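Local atomic coordinates of DUF5063 domain-containing protein (Bacteroides fragilis, PDB entry 3NRH), a protein that is of unknown function but folds as a predominantly alpha-helical bundle belonging to the DUF5063 family. Residues Ile14-Val19 with Gln121-Phe126; Ser54-Cys59 with Asp140-Cys145; Val7-Asn12 with Gly133-Met138; Ala25-Ala30 with Ser36-Thr41; Ile81-Ile86 with Glu114-Ile119. One frame throughout, in Å; residues are numbered along the deposited sequence.

Contacts 2 and 3, with centres about 10 Å apart, lie toward one end of the protein, and contact 1 between them and the middle. Contacts 4 and 5 sit together with centres about 11 Å apart; the centres of contacts 3 and 5 are about 29 Å apart. Helix 11-28 serves contacts 1, 3 and 4, helix 112-131 contacts 1 and 5, helix 135-169 contacts 2 and 3. Along the chain, contact 4 closes before contact 5 opens; both fall between the segments of contact 1, contact 3 spans all three, and the segments of contact 2 alternate with those of 1 and 3. Contacts 1 and 5 are buried, the others partly so.

Contact 1 (Ile14-Val19 with Gln121-Phe126); sequences IEFVTV and QDIKDF
Phe16 and Phe126 meet ring against ring where helix 11-28 passes helix 112-131, and their nearest carbons, Phe16 CE2 and Phe126 CE2, are 3.5 Å apart. The two planes are inclined at 35° with centroids 5.6 Å apart, an oblique pairing. Two aliphatic side chains join them across the contact. Ile123 brings its CD1 to within 4.2 Å of Phe16 CZ, at the far end of that ring, while Val17 sets its CG2 branch 3.9 Å from Phe126 CZ and crosses the phenylalanine nearly at right angles. Each ring is carried out from its own helix by the same kind of first torsion, with CG anti to the backbone N (chi1 178° for Phe16), and this extension lets them bridge a wide gap: the short helical segments approach no closer than 11.0 Å between axes. They cross at -116°, so this is a steep crossing within an all-helical bundle, filled by large side chains instead of close backbones. Farther out, other helices close round the rings. Phe16 also packs on Leu49 and Ala53 of helix 35-54, and Phe126 on Leu142 and Cys145 of helix 135-169, which places the aromatic pair deep in the interior. Ile123 leans on Ala20 and Cys24 of helix 11-28 as well as on Trp153. Asp125 and Lys124 of the same segment make polar links: Asp125 accepts hydrogen bonds from the backbone N of Tyr70 and Val71 through OD1, and Lys124 forms a salt bridge with Glu28.

Contact 2 (Ser54-Cys59 with Asp140-Cys145); sequences SMLPKC and DSLAIC
Leu56 opens the contact, its CD1 methyl reaching 4.3 Å from CD1 of Leu142, a loose methyl-to-methyl touch. The chain has just left helix 35-54 and runs on in an extended, irregular course through Pro57, whose carbonyl O accepts a hydrogen bond from NE2 of Gln146. At Cys59 loop and helix come closest, the alpha carbons of Cys59 and Ala143 being 5.1 Å apart. This side chain does two jobs. Its CB rests 3.9 Å from CB of Ala143, a residue small enough to admit the backbone so near, while SG turns to the neighbouring leucine and lies 3.3 Å from Leu142 CD2, a tight approach. The sulfur is set there by a chi1 of -58°, which places it anti to the carbonyl carbon. Leu142 is thus met on both branches, CD1 by Leu56 and CD2 by the cysteine sulfur. Gln146 grips the loop a second time, its OE1 accepting from the backbone N of Cys59. The result is loop-on-helix packing, in which the segment after helix 35-54 is laid against helix 135-169, with Leu142 also touching Val13 of helix 11-28 and Ser141 touching Val129 of helix 112-131.

Contact 3 (Val7-Asn12 with Gly133-Met138); sequences VIFDKN and GLNETM
Ile8, in a short 3-10 turn before helix 11-28, faces the first turn of helix 135-169, with Ile8 CA 7.0 Å from Met138 CA. The isoleucine side chain divides its two branches between two partners. CG2 faces the selenomethionine at position 138, with Ile8 CG2 and Met138 CB 4.1 Å apart and the side chains crossing at about a right angle. The longer branch goes to Asn135, where Ile8 CD1 lies 3.7 Å from CG of the amide; its approach to ND2 is unusually close and doubtful in detail. A chi1 of 60° directs CG1 and CD1 to Asn135, while CG2, anti to the carbonyl carbon, is left facing Met138. Phe9 closes over the longer branch: CG1 of Ile8 sits over the centre of its ring, 3.9 Å above the plane. Just beyond, Asp10 is the N-cap of helix 11-28, its OD2 accepting from the backbone N of Asn12 at 3.0 Å, with the donor well out of the carboxylate plane. Gly133, with positive phi, is where the chain leaves helical angles after helix 112-131. The contact therefore joins the starts of two helices, with Phe130 near the end of helix 112-131 touching both Ile8 and Met138.

Contact 4 (Ala25-Ala30 with Ser36-Thr41); sequences AFLERA and STFVDT
Phe26, Phe38 and Thr41 bury the most surface here, and the Phe26 ring meets both of the others. Thr41 covers one face of it: CG2 stands 3.8 Å from the Phe26 ring centroid, 27° off the ring normal, a CH-pi contact displaced toward the rim. Its methyl is positioned by a bond within its own helix, for Thr41 OG1 donates to the carbonyl O of Thr37 at 2.9 Å. That oxygen also accepts from the backbone N of Thr41, the two donors arriving from opposite faces of its plane, so the hydroxyl is held back against the helix while the methyl is turned to the ring. Phe38 approaches Phe26 differently. The planes are nearly parallel, at 13°, but the rings are slid so far apart that they scarcely overlap, and the touch is made by Phe26 CE2 and Phe38 CD1 at 3.5 Å. Leu27 adds its CD2 at the edge of the Phe38 ring, 3.9 Å from CE1. Together these residues close the hairpin of helices 11-28 and 35-54 near its turn; Met33 of the connecting loop packs on both rings, while Phe38 continues onto Leu83 and Ile86 of helix 73-87 and Leu116 of helix 112-131.

Contact 5 (Ile81-Ile86 with Glu114-Ile119); sequences INLASI and EDLADI
Leu83 and Leu116 cross at about a right angle, so that the end of one side chain meets the stem of the other. The CD1 methyl of Leu83 reaches 3.7 Å from CB of Leu116, and the same methyl lies 4.2 Å from Leu116 CD1, at the tip of the partner. Both leucines have CG anti to the carbonyl carbon; for Leu83, chi1 of -62° followed by a chi2 of -177° extends CD1 away from its own helix and across to the neighbouring one. This methyl also approaches the backbone of helix 112-131, with Leu83 CD1 4.4 Å from the N of Ala117. In the fold this is a small apolar helix-to-helix contact between helix 73-87 and helix 112-131, whose connection includes the antiparallel strands 92-94 and 109-111. The alpha carbons of Leu83 and Leu116 are 8.2 Å apart, and other side chains fill in around the pair: Ala30 rests on Leu83, and Thr160 of helix 135-169 on Leu116. The segment 114-119 also makes polar links: Asp118 OD1 is hydrogen-bonded to Tyr76 OH, which ties helix 112-131 to helix 73-87 again, and Asp115 OD2 to Tyr93 OH.

Contact 1 (Ile14-Val19 with Gln121-Phe126)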
# COMPACT_ATOMS: atom_id res chain seq x y z
N ILE A 14 7.21 7.07 -16.42
CA ILE A 14 8.46 6.32 -16.39
C ILE A 14 8.63 5.51 -15.10
O ILE A 14 8.97 4.33 -15.14
CB ILE A 14 9.68 7.27 -16.54
CG1 ILE A 14 9.55 8.06 -17.84
CG2 ILE A 14 10.98 6.47 -16.50
CD1 ILE A 14 9.42 7.19 -19.07
N GLU A 15 8.39 6.15 -13.96
CA GLU A 15 8.53 5.46 -12.69
C GLU A 15 7.50 4.34 -12.57
O GLU A 15 7.77 3.31 -11.96
CB GLU A 15 8.39 6.43 -11.52
CG GLU A 15 9.47 7.50 -11.51
CD GLU A 15 9.61 8.17 -10.16
OE1 GLU A 15 8.58 8.56 -9.57
OE2 GLU A 15 10.76 8.32 -9.70
N PHE A 16 6.31 4.54 -13.14
CA PHE A 16 5.28 3.50 -13.10
C PHE A 16 5.75 2.30 -13.93
O PHE A 16 5.63 1.15 -13.50
CB PHE A 16 3.96 4.03 -13.66
CG PHE A 16 2.86 2.99 -13.69
CD1 PHE A 16 2.37 2.44 -12.51
CD2 PHE A 16 2.34 2.55 -14.90
CE1 PHE A 16 1.37 1.46 -12.54
CE2 PHE A 16 1.34 1.58 -14.94
CZ PHE A 16 0.86 1.03 -13.76
N VAL A 17 6.30 2.58 -15.11
CA VAL A 17 6.78 1.51 -15.97
C VAL A 17 7.83 0.67 -15.23
O VAL A 17 7.79 -0.56 -15.29
CB VAL A 17 7.39 2.07 -17.29
CG1 VAL A 17 8.12 0.97 -18.05
CG2 VAL A 17 6.27 2.64 -18.17
N THR A 18 8.73 1.34 -14.53
CA THR A 18 9.77 0.64 -13.78
C THR A 18 9.22 -0.32 -12.72
O THR A 18 9.62 -1.48 -12.66
CB THR A 18 10.72 1.64 -13.10
OG1 THR A 18 11.33 2.45 -14.12
CG2 THR A 18 11.81 0.91 -12.32
N VAL A 19 8.29 0.14 -11.89
CA VAL A 19 7.75 -0.76 -10.87
C VAL A 19 6.85 -1.82 -11.50
O VAL A 19 6.79 -2.95 -11.02
CB VAL A 19 6.96 0.02 -9.78
CG1 VAL A 19 5.79 0.75 -10.40
CG2 VAL A 19 6.49 -0.95 -8.69
N GLN A 121 -2.47 -9.45 -15.43
CA GLN A 121 -3.03 -9.34 -16.76
C GLN A 121 -3.03 -7.89 -17.23
O GLN A 121 -2.64 -7.60 -18.36
CB GLN A 121 -4.44 -9.91 -16.81
CG GLN A 121 -4.99 -10.06 -18.23
CD GLN A 121 -6.38 -10.67 -18.25
OE1 GLN A 121 -6.65 -11.65 -17.54
NE2 GLN A 121 -7.27 -10.11 -19.06
N ASP A 122 -3.48 -6.98 -16.39
CA ASP A 122 -3.51 -5.57 -16.79
C ASP A 122 -2.12 -4.95 -16.87
O ASP A 122 -1.82 -4.24 -17.82
CB ASP A 122 -4.38 -4.75 -15.84
CG ASP A 122 -5.78 -4.51 -16.40
OD1 ASP A 122 -5.89 -3.94 -17.51
OD2 ASP A 122 -6.76 -4.90 -15.73
N ILE A 123 -1.28 -5.22 -15.89
CA ILE A 123 0.07 -4.64 -15.88
C ILE A 123 0.95 -5.18 -17.01
O ILE A 123 1.62 -4.41 -17.71
CB ILE A 123 0.77 -4.87 -14.53
CG1 ILE A 123 -0.12 -4.38 -13.38
CG2 ILE A 123 2.12 -4.13 -14.50
CD1 ILE A 123 -0.48 -2.91 -13.48
N LYS A 124 0.95 -6.50 -17.19
CA LYS A 124 1.78 -7.13 -18.22
C LYS A 124 1.38 -6.69 -19.63
O LYS A 124 2.25 -6.44 -20.48
CB LYS A 124 1.68 -8.65 -18.12
CG LYS A 124 2.53 -9.42 -19.14
CD LYS A 124 4.02 -9.19 -18.93
CE LYS A 124 4.85 -10.05 -19.88
NZ LYS A 124 6.32 -9.92 -19.61
N ASP A 125 0.08 -6.60 -19.90
CA ASP A 125 -0.37 -6.18 -21.22
C ASP A 125 0.14 -4.77 -21.52
O ASP A 125 0.54 -4.47 -22.65
CB ASP A 125 -1.90 -6.20 -21.32
CG ASP A 125 -2.45 -7.61 -21.52
OD1 ASP A 125 -1.66 -8.53 -21.79
OD2 ASP A 125 -3.69 -7.78 -21.43
N PHE A 126 0.12 -3.92 -20.50
CA PHE A 126 0.58 -2.55 -20.64
C PHE A 126 2.09 -2.43 -20.93
O PHE A 126 2.48 -1.81 -21.92
CB PHE A 126 0.25 -1.76 -19.37
CG PHE A 126 1.01 -0.47 -19.26
CD1 PHE A 126 0.86 0.53 -20.22
CD2 PHE A 126 1.93 -0.28 -18.23
CE1 PHE A 126 1.60 1.71 -20.14
CE2 PHE A 126 2.67 0.90 -18.15
CZ PHE A 126 2.51 1.89 -19.11

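Contact 2 (Ser54-Cys59 with Asp140-Cys145)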
# COMPACT_ATOMS: atom_id res chain seq x y z
N SER A 54 -1.31 5.68 -8.77
CA SER A 54 -2.08 6.81 -8.27
C SER A 54 -1.50 8.15 -8.69
O SER A 54 -2.21 9.15 -8.72
CB SER A 54 -2.15 6.76 -6.73
OG SER A 54 -2.74 5.56 -6.28
N MSE A 55 -0.21 8.16 -9.02
CA MSE A 55 0.46 9.40 -9.42
C MSE A 55 0.53 9.63 -10.92
O MSE A 55 1.09 10.63 -11.37
CB MSE A 55 1.87 9.42 -8.84
CG MSE A 55 1.88 9.49 -7.32
SE MSE A 55 3.66 9.44 -6.59
CE MSE A 55 4.19 11.27 -6.94
N LEU A 56 -0.05 8.72 -11.69
CA LEU A 56 -0.05 8.84 -13.14
C LEU A 56 -0.82 10.07 -13.60
O LEU A 56 -1.75 10.51 -12.93
CB LEU A 56 -0.65 7.59 -13.78
CG LEU A 56 0.22 6.33 -13.71
CD1 LEU A 56 -0.55 5.14 -14.26
CD2 LEU A 56 1.50 6.56 -14.50
N PRO A 57 -0.43 10.65 -14.74
CA PRO A 57 -1.13 11.83 -15.25
C PRO A 57 -2.39 11.39 -15.99
O PRO A 57 -2.55 10.20 -16.29
CB PRO A 57 -0.10 12.46 -16.18
CG PRO A 57 0.60 11.27 -16.75
CD PRO A 57 0.80 10.38 -15.52
N LYS A 58 -3.28 12.33 -16.26
CA LYS A 58 -4.52 12.03 -16.97
C LYS A 58 -4.23 11.64 -18.41
O LYS A 58 -3.55 12.37 -19.14
CB LYS A 58 -5.44 13.25 -16.92
CG LYS A 58 -5.94 13.59 -15.52
CD LYS A 58 -6.58 14.97 -15.46
CE LYS A 58 -5.54 16.07 -15.61
NZ LYS A 58 -6.13 17.43 -15.42
N CYS A 59 -4.75 10.49 -18.82
CA CYS A 59 -4.55 9.99 -20.18
C CYS A 59 -5.86 9.91 -20.95
O CYS A 59 -6.91 9.62 -20.38
CB CYS A 59 -3.90 8.61 -20.13
SG CYS A 59 -2.31 8.57 -19.28
N ASP A 140 -2.35 4.56 -25.71
CA ASP A 140 -3.62 3.87 -25.46
C ASP A 140 -3.50 2.76 -24.44
O ASP A 140 -4.41 2.58 -23.62
CB ASP A 140 -4.20 3.35 -26.78
CG ASP A 140 -4.83 4.46 -27.61
OD1 ASP A 140 -4.63 5.64 -27.24
OD2 ASP A 140 -5.52 4.16 -28.61
N SER A 141 -2.40 2.01 -24.46
CA SER A 141 -2.23 0.94 -23.48
C SER A 141 -2.14 1.55 -22.08
O SER A 141 -2.64 0.98 -21.11
CB SER A 141 -0.97 0.10 -23.78
OG SER A 141 0.22 0.87 -23.71
N LEU A 142 -1.51 2.72 -21.99
CA LEU A 142 -1.39 3.41 -20.71
C LEU A 142 -2.77 3.86 -20.23
O LEU A 142 -3.15 3.64 -19.08
CB LEU A 142 -0.49 4.64 -20.84
CG LEU A 142 -0.40 5.52 -19.60
CD1 LEU A 142 0.23 4.73 -18.47
CD2 LEU A 142 0.43 6.77 -19.90
N ALA A 143 -3.52 4.49 -21.13
CA ALA A 143 -4.87 4.96 -20.80
C ALA A 143 -5.75 3.82 -20.31
O ALA A 143 -6.48 3.96 -19.34
CB ALA A 143 -5.50 5.63 -22.03
N ILE A 144 -5.69 2.68 -21.00
CA ILE A 144 -6.48 1.52 -20.61
C ILE A 144 -6.08 1.01 -19.23
O ILE A 144 -6.93 0.75 -18.38
CB ILE A 144 -6.31 0.37 -21.63
CG1 ILE A 144 -6.99 0.75 -22.94
CG2 ILE A 144 -6.92 -0.92 -21.07
CD1 ILE A 144 -6.79 -0.26 -24.05
N CYS A 145 -4.77 0.88 -19.00
CA CYS A 145 -4.27 0.42 -17.72
C CYS A 145 -4.71 1.36 -16.60
O CYS A 145 -5.14 0.91 -15.53
CB CYS A 145 -2.75 0.32 -17.76
SG CYS A 145 -2.03 -0.43 -16.29

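Contact 3 (Val7-Asn12 with Gly133-Met138)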
# COMPACT_ATOMS: atom_id res chain seq x y z
N VAL A 7 2.18 12.21 -23.02
CA VAL A 7 2.18 11.80 -21.62
C VAL A 7 3.11 10.61 -21.41
O VAL A 7 3.59 10.38 -20.30
CB VAL A 7 0.76 11.41 -21.14
CG1 VAL A 7 -0.14 12.63 -21.16
CG2 VAL A 7 0.19 10.31 -22.01
N ILE A 8 3.37 9.85 -22.47
CA ILE A 8 4.24 8.68 -22.37
C ILE A 8 5.66 9.05 -21.96
O ILE A 8 6.48 8.17 -21.68
CB ILE A 8 4.27 7.90 -23.70
CG1 ILE A 8 4.79 8.80 -24.82
CG2 ILE A 8 2.89 7.37 -24.02
CD1 ILE A 8 5.00 8.07 -26.13
N PHE A 9 5.96 10.34 -21.94
CA PHE A 9 7.29 10.80 -21.54
C PHE A 9 7.24 11.38 -20.13
O PHE A 9 8.26 11.77 -19.57
CB PHE A 9 7.79 11.87 -22.51
CG PHE A 9 7.90 11.40 -23.93
CD1 PHE A 9 8.73 10.33 -24.27
CD2 PHE A 9 7.18 12.02 -24.94
CE1 PHE A 9 8.83 9.89 -25.59
CE2 PHE A 9 7.27 11.59 -26.27
CZ PHE A 9 8.10 10.52 -26.59
N ASP A 10 6.04 11.42 -19.57
CA ASP A 10 5.82 11.95 -18.23
C ASP A 10 6.72 11.25 -17.21
O ASP A 10 6.90 10.04 -17.26
CB ASP A 10 4.35 11.77 -17.83
CG ASP A 10 3.99 12.49 -16.56
OD1 ASP A 10 3.88 13.74 -16.60
OD2 ASP A 10 3.82 11.82 -15.53
N LYS A 11 7.29 12.03 -16.29
CA LYS A 11 8.18 11.49 -15.26
C LYS A 11 7.48 10.42 -14.42
O LYS A 11 8.10 9.45 -13.99
CB LYS A 11 8.68 12.62 -14.36
CG LYS A 11 7.59 13.27 -13.50
CD LYS A 11 8.11 14.52 -12.80
CE LYS A 11 7.17 14.98 -11.70
NZ LYS A 11 5.79 15.23 -12.19
N ASN A 12 6.19 10.62 -14.17
CA ASN A 12 5.40 9.69 -13.38
C ASN A 12 5.14 8.41 -14.17
O ASN A 12 5.03 7.32 -13.60
CB ASN A 12 4.08 10.34 -12.97
CG ASN A 12 4.27 11.47 -11.97
OD1 ASN A 12 3.58 12.49 -12.03
ND2 ASN A 12 5.21 11.30 -11.05
N GLY A 133 7.42 0.31 -28.75
CA GLY A 133 7.80 1.57 -29.37
C GLY A 133 6.88 2.38 -30.26
O GLY A 133 7.33 3.38 -30.82
N LEU A 134 5.62 1.99 -30.42
CA LEU A 134 4.70 2.75 -31.26
C LEU A 134 3.95 3.74 -30.36
O LEU A 134 3.14 3.34 -29.52
CB LEU A 134 3.72 1.80 -31.96
CG LEU A 134 2.76 2.38 -33.01
CD1 LEU A 134 3.54 3.13 -34.09
CD2 LEU A 134 1.92 1.27 -33.61
N ASN A 135 4.23 5.03 -30.54
CA ASN A 135 3.62 6.08 -29.73
C ASN A 135 2.12 5.96 -29.47
O ASN A 135 1.68 6.04 -28.32
CB ASN A 135 3.92 7.45 -30.35
CG ASN A 135 3.48 8.60 -29.46
OD1 ASN A 135 2.28 8.85 -29.30
ND2 ASN A 135 4.44 9.30 -28.88
N GLU A 136 1.33 5.77 -30.53
CA GLU A 136 -0.12 5.66 -30.40
C GLU A 136 -0.60 4.57 -29.44
O GLU A 136 -1.43 4.83 -28.57
CB GLU A 136 -0.76 5.43 -31.77
CG GLU A 136 -0.38 6.47 -32.82
CD GLU A 136 0.99 6.21 -33.43
OE1 GLU A 136 1.15 5.17 -34.11
OE2 GLU A 136 1.91 7.04 -33.22
N THR A 137 -0.10 3.35 -29.61
CA THR A 137 -0.51 2.24 -28.76
C THR A 137 0.15 2.31 -27.39
O THR A 137 -0.35 1.72 -26.43
CB THR A 137 -0.22 0.87 -29.43
OG1 THR A 137 1.14 0.82 -29.87
CG2 THR A 137 -1.15 0.66 -30.62
N MSE A 138 1.28 3.01 -27.29
CA MSE A 138 1.94 3.17 -26.00
C MSE A 138 1.01 4.04 -25.17
O MSE A 138 0.79 3.80 -23.98
CB MSE A 138 3.29 3.88 -26.17
CG MSE A 138 4.40 3.01 -26.76
SE MSE A 138 6.04 4.02 -27.06
CE MSE A 138 6.64 4.15 -25.23

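Contact 4 (Ala25-Ala30 with Ser36-Thr41)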
# COMPACT_ATOMS: atom_id res chain seq x y z
N ALA A 25 8.02 -9.12 -13.45
CA ALA A 25 9.20 -9.99 -13.40
C ALA A 25 9.20 -10.82 -12.12
O ALA A 25 9.56 -12.01 -12.14
CB ALA A 25 10.47 -9.16 -13.49
N PHE A 26 8.82 -10.21 -11.01
CA PHE A 26 8.78 -10.91 -9.73
C PHE A 26 7.83 -12.10 -9.77
O PHE A 26 8.19 -13.21 -9.37
CB PHE A 26 8.35 -9.96 -8.61
CG PHE A 26 8.34 -10.60 -7.25
CD1 PHE A 26 9.53 -10.96 -6.63
CD2 PHE A 26 7.14 -10.89 -6.60
CE1 PHE A 26 9.54 -11.59 -5.39
CE2 PHE A 26 7.14 -11.52 -5.36
CZ PHE A 26 8.33 -11.86 -4.75
N LEU A 27 6.61 -11.87 -10.24
CA LEU A 27 5.62 -12.94 -10.32
C LEU A 27 6.04 -14.02 -11.31
O LEU A 27 5.80 -15.21 -11.09
CB LEU A 27 4.25 -12.39 -10.72
CG LEU A 27 3.60 -11.40 -9.76
CD1 LEU A 27 2.19 -11.09 -10.26
CD2 LEU A 27 3.57 -11.97 -8.34
N GLU A 28 6.68 -13.60 -12.40
CA GLU A 28 7.13 -14.55 -13.41
C GLU A 28 8.25 -15.46 -12.91
O GLU A 28 8.45 -16.55 -13.44
CB GLU A 28 7.59 -13.78 -14.65
CG GLU A 28 6.44 -13.16 -15.44
CD GLU A 28 6.88 -12.04 -16.37
OE1 GLU A 28 8.10 -11.75 -16.43
OE2 GLU A 28 6.01 -11.44 -17.03
N ARG A 29 8.97 -15.02 -11.89
CA ARG A 29 10.06 -15.80 -11.32
C ARG A 29 9.66 -16.49 -10.02
O ARG A 29 10.52 -16.95 -9.26
CB ARG A 29 11.27 -14.88 -11.08
CG ARG A 29 11.80 -14.22 -12.35
CD ARG A 29 12.72 -13.06 -12.01
NE ARG A 29 13.79 -13.47 -11.10
CZ ARG A 29 14.64 -12.63 -10.53
NH1 ARG A 29 14.56 -11.32 -10.77
NH2 ARG A 29 15.58 -13.08 -9.71
N ALA A 30 8.36 -16.58 -9.77
CA ALA A 30 7.82 -17.18 -8.55
C ALA A 30 8.31 -18.59 -8.22
O ALA A 30 8.57 -18.89 -7.05
CB ALA A 30 6.29 -17.17 -8.61
N SER A 36 8.27 -17.37 2.21
CA SER A 36 8.63 -16.23 3.05
C SER A 36 9.16 -15.08 2.20
O SER A 36 8.77 -13.93 2.38
CB SER A 36 9.67 -16.64 4.10
OG SER A 36 10.84 -17.17 3.50
N THR A 37 10.05 -15.41 1.26
CA THR A 37 10.63 -14.40 0.38
C THR A 37 9.56 -13.81 -0.53
O THR A 37 9.54 -12.60 -0.78
CB THR A 37 11.75 -15.01 -0.48
OG1 THR A 37 12.73 -15.60 0.37
CG2 THR A 37 12.41 -13.93 -1.33
N PHE A 38 8.66 -14.66 -1.02
CA PHE A 38 7.58 -14.22 -1.89
C PHE A 38 6.68 -13.22 -1.17
O PHE A 38 6.39 -12.14 -1.69
CB PHE A 38 6.74 -15.41 -2.35
CG PHE A 38 5.59 -15.02 -3.22
CD1 PHE A 38 5.80 -14.67 -4.55
CD2 PHE A 38 4.30 -14.97 -2.71
CE1 PHE A 38 4.74 -14.26 -5.35
CE2 PHE A 38 3.23 -14.56 -3.50
CZ PHE A 38 3.45 -14.20 -4.83
N VAL A 39 6.22 -13.60 0.02
CA VAL A 39 5.34 -12.74 0.79
C VAL A 39 5.98 -11.42 1.17
O VAL A 39 5.39 -10.36 0.98
CB VAL A 39 4.85 -13.47 2.06
CG1 VAL A 39 4.08 -12.50 2.96
CG2 VAL A 39 3.96 -14.64 1.67
N ASP A 40 7.20 -11.47 1.71
CA ASP A 40 7.90 -10.26 2.12
C ASP A 40 8.09 -9.26 0.98
O ASP A 40 7.89 -8.06 1.16
CB ASP A 40 9.28 -10.59 2.70
CG ASP A 40 9.20 -11.30 4.03
OD1 ASP A 40 8.20 -11.11 4.75
OD2 ASP A 40 10.15 -12.05 4.37
N THR A 41 8.49 -9.77 -0.19
CA THR A 41 8.73 -8.90 -1.34
C THR A 41 7.47 -8.32 -1.96
O THR A 41 7.45 -7.16 -2.36
CB THR A 41 9.51 -9.64 -2.43
OG1 THR A 41 10.72 -10.16 -1.87
CG2 THR A 41 9.85 -8.68 -3.57

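Contact 5 (Ile81-Ile86 with Glu114-Ile119)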
# COMPACT_ATOMS: atom_id res chain seq x y z
N ILE A 81 -1.64 -20.90 -11.19
CA ILE A 81 -1.33 -22.17 -10.56
C ILE A 81 0.00 -22.14 -9.81
O ILE A 81 0.11 -22.68 -8.71
CB ILE A 81 -1.32 -23.31 -11.61
CG1 ILE A 81 -2.74 -23.51 -12.15
CG2 ILE A 81 -0.81 -24.60 -10.98
CD1 ILE A 81 -2.84 -24.49 -13.30
N ASN A 82 1.01 -21.50 -10.39
CA ASN A 82 2.31 -21.42 -9.73
C ASN A 82 2.22 -20.61 -8.44
O ASN A 82 2.81 -20.97 -7.43
CB ASN A 82 3.36 -20.81 -10.66
CG ASN A 82 3.67 -21.69 -11.85
OD1 ASN A 82 3.73 -22.92 -11.72
ND2 ASN A 82 3.87 -21.08 -13.01
N LEU A 83 1.48 -19.51 -8.49
CA LEU A 83 1.33 -18.67 -7.31
C LEU A 83 0.55 -19.43 -6.24
O LEU A 83 0.87 -19.36 -5.05
CB LEU A 83 0.61 -17.37 -7.66
CG LEU A 83 1.36 -16.50 -8.68
CD1 LEU A 83 0.60 -15.20 -8.91
CD2 LEU A 83 2.77 -16.20 -8.17
N ALA A 84 -0.46 -20.16 -6.67
CA ALA A 84 -1.27 -20.94 -5.74
C ALA A 84 -0.41 -21.99 -5.05
O ALA A 84 -0.57 -22.24 -3.86
CB ALA A 84 -2.44 -21.61 -6.49
N SER A 85 0.52 -22.59 -5.78
CA SER A 85 1.41 -23.60 -5.21
C SER A 85 2.37 -23.02 -4.18
O SER A 85 2.66 -23.66 -3.16
CB SER A 85 2.21 -24.29 -6.32
OG SER A 85 1.35 -24.96 -7.23
N ILE A 86 2.85 -21.81 -4.43
CA ILE A 86 3.76 -21.14 -3.51
C ILE A 86 3.07 -20.82 -2.19
O ILE A 86 3.62 -21.05 -1.11
CB ILE A 86 4.29 -19.80 -4.10
CG1 ILE A 86 4.97 -20.03 -5.45
CG2 ILE A 86 5.26 -19.15 -3.12
CD1 ILE A 86 6.22 -20.88 -5.38
N GLU A 114 -5.31 -15.69 -7.56
CA GLU A 114 -6.18 -15.19 -8.61
C GLU A 114 -6.10 -13.67 -8.69
O GLU A 114 -6.08 -13.11 -9.78
CB GLU A 114 -7.62 -15.63 -8.38
CG GLU A 114 -8.51 -15.44 -9.60
CD GLU A 114 -9.92 -15.94 -9.38
OE1 GLU A 114 -10.09 -17.04 -8.81
OE2 GLU A 114 -10.87 -15.23 -9.79
N ASP A 115 -6.08 -13.01 -7.53
CA ASP A 115 -5.98 -11.55 -7.49
C ASP A 115 -4.69 -11.10 -8.18
O ASP A 115 -4.71 -10.20 -9.02
CB ASP A 115 -5.94 -11.03 -6.05
CG ASP A 115 -7.27 -11.14 -5.34
OD1 ASP A 115 -8.28 -10.66 -5.90
OD2 ASP A 115 -7.31 -11.68 -4.22
N LEU A 116 -3.58 -11.73 -7.82
CA LEU A 116 -2.29 -11.37 -8.41
C LEU A 116 -2.26 -11.62 -9.91
O LEU A 116 -1.76 -10.79 -10.67
CB LEU A 116 -1.15 -12.13 -7.72
CG LEU A 116 -0.92 -11.75 -6.26
CD1 LEU A 116 0.15 -12.65 -5.64
CD2 LEU A 116 -0.51 -10.28 -6.17
N ALA A 117 -2.80 -12.75 -10.35
CA ALA A 117 -2.83 -13.06 -11.78
C ALA A 117 -3.70 -12.04 -12.51
O ALA A 117 -3.37 -11.62 -13.63
CB ALA A 117 -3.35 -14.48 -12.00
N ASP A 118 -4.80 -11.62 -11.88
CA ASP A 118 -5.68 -10.62 -12.49
C ASP A 118 -4.97 -9.28 -12.66
O ASP A 118 -5.06 -8.65 -13.71
CB ASP A 118 -6.95 -10.41 -11.65
CG ASP A 118 -7.94 -11.55 -11.79
OD1 ASP A 118 -7.76 -12.41 -12.68
OD2 ASP A 118 -8.92 -11.58 -11.02
N ILE A 119 -4.26 -8.85 -11.61
CA ILE A 119 -3.53 -7.58 -11.67
C ILE A 119 -2.46 -7.70 -12.75
O ILE A 119 -2.28 -6.79 -13.57
CB ILE A 119 -2.88 -7.26 -10.30
CG1 ILE A 119 -3.97 -7.09 -9.24
CG2 ILE A 119 -2.01 -6.01 -10.40
CD1 ILE A 119 -3.43 -7.00 -7.82